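Local structure of aminotransferase (Neisseria meningitidis Z2491, 3JTX) at residues P40-P45 with R300-E305. The protein is an aminotransferase of class I and II that probably moves amino groups between amino acids and keto acids with the help of pyridoxal phosphate. Numbering follows the deposited sequence. Where two conformers were deposited one is given.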
ATOM      1  N   PRO A  40      -5.994 -13.592  14.236  1.00 23.24           N
ATOM      2  CA  PRO A  40      -6.888 -13.557  15.388  1.00 23.48           C
ATOM      3  C   PRO A  40      -8.345 -13.766  15.000  1.00 24.02           C
ATOM      4  O   PRO A  40      -8.705 -13.606  13.826  1.00 23.39           O
ATOM      5  CB  PRO A  40      -6.680 -12.149  15.960  1.00 23.59           C
ATOM      6  CG  PRO A  40      -6.242 -11.326  14.788  1.00 23.23           C
ATOM      7  CD  PRO A  40      -5.458 -12.257  13.910  1.00 23.34           C
ATOM      8  N   LYS A  41      -9.157 -14.131  15.992  1.00 24.27           N
ATOM      9  CA  LYS A  41     -10.589 -14.355  15.816  1.00 24.65           C
ATOM     10  C   LYS A  41     -11.433 -13.643  16.879  1.00 24.36           C
ATOM     11  O   LYS A  41     -12.626 -13.906  16.992  1.00 25.36           O
ATOM     12  CB  LYS A  41     -10.896 -15.861  15.833  1.00 24.96           C
ATOM     13  CG  LYS A  41     -10.360 -16.617  14.625  1.00 26.27           C
ATOM     14  CD  LYS A  41     -11.176 -17.883  14.325  1.00 28.71           C
ATOM     15  N   HIS A  42     -10.830 -12.750  17.667  1.00 23.20           N
ATOM     16  CA  HIS A  42     -11.578 -11.987  18.649  1.00 22.53           C
ATOM     17  C   HIS A  42     -12.163 -10.754  17.958  1.00 22.27           C
ATOM     18  O   HIS A  42     -11.588 -10.253  16.995  1.00 21.01           O
ATOM     19  CB  HIS A  42     -10.696 -11.554  19.824  1.00 22.55           C
ATOM     20  CG  HIS A  42     -10.071 -12.696  20.567  1.00 22.89           C
ATOM     21  ND1 HIS A  42      -8.940 -12.551  21.339  1.00 21.73           N
ATOM     22  CD2 HIS A  42     -10.415 -14.005  20.646  1.00 23.91           C
ATOM     23  CE1 HIS A  42      -8.615 -13.721  21.865  1.00 23.29           C
ATOM     24  NE2 HIS A  42      -9.494 -14.620  21.462  1.00 22.82           N
ATOM     25  N   PRO A  43     -13.303 -10.257  18.461  1.00 22.02           N
ATOM     26  CA  PRO A  43     -13.991  -9.151  17.789  1.00 21.60           C
ATOM     27  C   PRO A  43     -13.328  -7.775  17.974  1.00 21.38           C
ATOM     28  O   PRO A  43     -12.614  -7.528  18.956  1.00 20.31           O
ATOM     29  CB  PRO A  43     -15.388  -9.154  18.426  1.00 21.95           C
ATOM     30  CG  PRO A  43     -15.221  -9.807  19.763  1.00 22.03           C
ATOM     31  CD  PRO A  43     -14.016 -10.720  19.670  1.00 22.41           C
ATOM     32  N   THR A  44     -13.592  -6.895  17.013  1.00 20.88           N
ATOM     33  CA  THR A  44     -13.122  -5.513  17.039  1.00 19.75           C
ATOM     34  C   THR A  44     -13.799  -4.733  18.159  1.00 19.36           C
ATOM     35  O   THR A  44     -15.009  -4.816  18.315  1.00 18.78           O
ATOM     36  CB  THR A  44     -13.409  -4.843  15.684  1.00 20.04           C
ATOM     37  OG1 THR A  44     -12.709  -5.563  14.654  1.00 19.44           O
ATOM     38  CG2 THR A  44     -12.968  -3.377  15.682  1.00 19.11           C
ATOM     39  N   PRO A  45     -13.024  -3.971  18.943  1.00 18.59           N
ATOM     40  CA  PRO A  45     -13.594  -3.159  20.022  1.00 18.48           C
ATOM     41  C   PRO A  45     -14.306  -1.902  19.550  1.00 18.25           C
ATOM     42  O   PRO A  45     -13.891  -1.276  18.585  1.00 17.55           O
ATOM     43  CB  PRO A  45     -12.368  -2.758  20.843  1.00 18.27           C
ATOM     44  CG  PRO A  45     -11.246  -2.812  19.906  1.00 18.31           C
ATOM     45  CD  PRO A  45     -11.558  -3.859  18.892  1.00 19.01           C
ATOM     46  N   ARG A 300      -5.806  -9.587  26.010  1.00 19.74           N
ATOM     47  CA  ARG A 300      -4.725 -10.349  26.618  0.50 20.62           C
ATOM     48  C   ARG A 300      -5.283 -11.345  27.636  1.00 20.25           C
ATOM     49  O   ARG A 300      -4.832 -12.483  27.719  1.00 20.60           O
ATOM     50  CB  ARG A 300      -3.708  -9.395  27.264  0.50 20.82           C
ATOM     51  CG  ARG A 300      -2.658 -10.073  28.100  0.50 22.38           C
ATOM     52  CD  ARG A 300      -1.662  -9.076  28.655  0.50 24.28           C
ATOM     53  NE  ARG A 300      -1.368  -8.020  27.699  0.50 25.85           N
ATOM     54  CZ  ARG A 300      -1.568  -6.728  27.933  0.50 26.22           C
ATOM     55  NH1 ARG A 300      -2.044  -6.333  29.105  0.50 26.61           N
ATOM     56  NH2 ARG A 300      -1.268  -5.829  27.005  0.50 26.69           N
ATOM     57  N   ARG A 301      -6.293 -10.935  28.394  1.00 20.49           N
ATOM     58  CA  ARG A 301      -6.934 -11.829  29.369  1.00 21.11           C
ATOM     59  C   ARG A 301      -7.590 -13.062  28.693  1.00 21.08           C
ATOM     60  O   ARG A 301      -7.539 -14.171  29.246  1.00 21.44           O
ATOM     61  CB  ARG A 301      -7.955 -11.055  30.215  1.00 21.45           C
ATOM     62  CG  ARG A 301      -8.607 -11.848  31.345  1.00 22.75           C
ATOM     63  N   LEU A 302      -8.199 -12.881  27.517  1.00 20.95           N
ATOM     64  CA  LEU A 302      -8.768 -14.017  26.767  1.00 21.00           C
ATOM     65  C   LEU A 302      -7.685 -15.043  26.442  1.00 20.97           C
ATOM     66  O   LEU A 302      -7.894 -16.244  26.622  1.00 21.08           O
ATOM     67  CB  LEU A 302      -9.445 -13.570  25.462  1.00 20.98           C
ATOM     68  CG  LEU A 302     -10.738 -12.739  25.526  1.00 21.46           C
ATOM     69  CD1 LEU A 302     -11.110 -12.257  24.122  1.00 21.18           C
ATOM     70  CD2 LEU A 302     -11.902 -13.511  26.166  1.00 22.17           C
ATOM     71  N   TYR A 303      -6.525 -14.583  25.974  1.00 20.42           N
ATOM     72  CA  TYR A 303      -5.453 -15.517  25.611  1.00 20.49           C
ATOM     73  C   TYR A 303      -4.833 -16.200  26.836  1.00 20.58           C
ATOM     74  O   TYR A 303      -4.543 -17.393  26.801  1.00 20.26           O
ATOM     75  CB  TYR A 303      -4.366 -14.818  24.798  1.00 20.59           C
ATOM     76  CG  TYR A 303      -4.787 -14.397  23.401  1.00 18.57           C
ATOM     77  CD1 TYR A 303      -5.091 -15.345  22.422  1.00 18.28           C
ATOM     78  CD2 TYR A 303      -4.835 -13.057  23.047  1.00 18.75           C
ATOM     79  CE1 TYR A 303      -5.454 -14.963  21.126  1.00 18.60           C
ATOM     80  CE2 TYR A 303      -5.186 -12.660  21.759  1.00 18.02           C
ATOM     81  CZ  TYR A 303      -5.495 -13.615  20.800  1.00 19.01           C
ATOM     82  OH  TYR A 303      -5.844 -13.230  19.516  1.00 17.94           O
ATOM     83  N   GLN A 304      -4.605 -15.427  27.896  1.00 20.65           N
ATOM     84  CA  GLN A 304      -4.134 -15.950  29.179  1.00 21.28           C
ATOM     85  C   GLN A 304      -4.990 -17.129  29.668  1.00 21.06           C
ATOM     86  O   GLN A 304      -4.455 -18.167  30.076  1.00 20.36           O
ATOM     87  CB  GLN A 304      -4.131 -14.824  30.225  1.00 21.50           C
ATOM     88  CG  GLN A 304      -3.875 -15.245  31.667  1.00 24.64           C
ATOM     89  CD  GLN A 304      -2.403 -15.248  32.071  1.00 26.79           C
ATOM     90  OE1 GLN A 304      -1.643 -14.337  31.735  1.00 27.39           O
ATOM     91  NE2 GLN A 304      -2.010 -16.265  32.832  1.00 29.84           N
ATOM     92  N   GLU A 305      -6.309 -16.965  29.621  1.00 21.03           N
ATOM     93  CA  GLU A 305      -7.231 -18.003  30.088  1.00 21.42           C
ATOM     94  C   GLU A 305      -7.029 -19.268  29.259  1.00 20.47           C
ATOM     95  O   GLU A 305      -6.912 -20.362  29.793  1.00 20.40           O
ATOM     96  CB  GLU A 305      -8.673 -17.500  29.976  1.00 21.87           C
ATOM     97  CG  GLU A 305      -9.728 -18.479  30.452  1.00 25.55           C
ATOM     98  CD  GLU A 305     -11.164 -17.993  30.220  1.00 29.47           C
ATOM     99  OE1 GLU A 305     -11.373 -17.009  29.460  1.00 31.58           O
ATOM    100  OE2 GLU A 305     -12.083 -18.625  30.789  1.00 31.34           O
TER
HETATM  101  O   HOH W   1      -7.956 -14.680  18.536  1.00 17.65           O
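The imidazole of H42 is inserted between the side chains of L302 and Y303, two neighbours on one helix. L302 lays its CD1 methyl over the centre of one imidazole face, 3.6 Å from the ring centroid and 11° off the normal, a CH-pi contact for which leucine's branched end is well suited. Y303 meets the same imidazole obliquely: the two planes make 39°, and CE1 of H42 drops to 3.3 Å from CZ of Y303, above one phenol face and toward its rim. The torsions explain the wedge. H42 carries CG anti to its carbonyl carbon, which sends the ring toward the helix, and Y303 adopts the same arrangement (chi1 -69°), swinging its hydroxyl end close to the loop although its CB does not head there. Histidine suits its place because one face takes the L302 methyl, the opposite face a water, and ND1 and NE2 are hydrogen-bonded to N299 and K306 of the same helix, which should fix the ring's rotation. In this fold-type I PLP-dependent aminotransferase, the loop between strand 33-34 and helix 46-54 packs here on helix 294-314. The water sits 3.2 Å above the imidazole plane. It accepts from K41 N at 2.9 Å and donates to Y303 OH at 2.7 Å; tyrosine thus supplies both a ring face and a hydroxyl long enough to reach the loop backbone through one molecule. CB of P40 lies 3.8 Å from Y303 OH, and the proline also packs on Y62 of the second subunit.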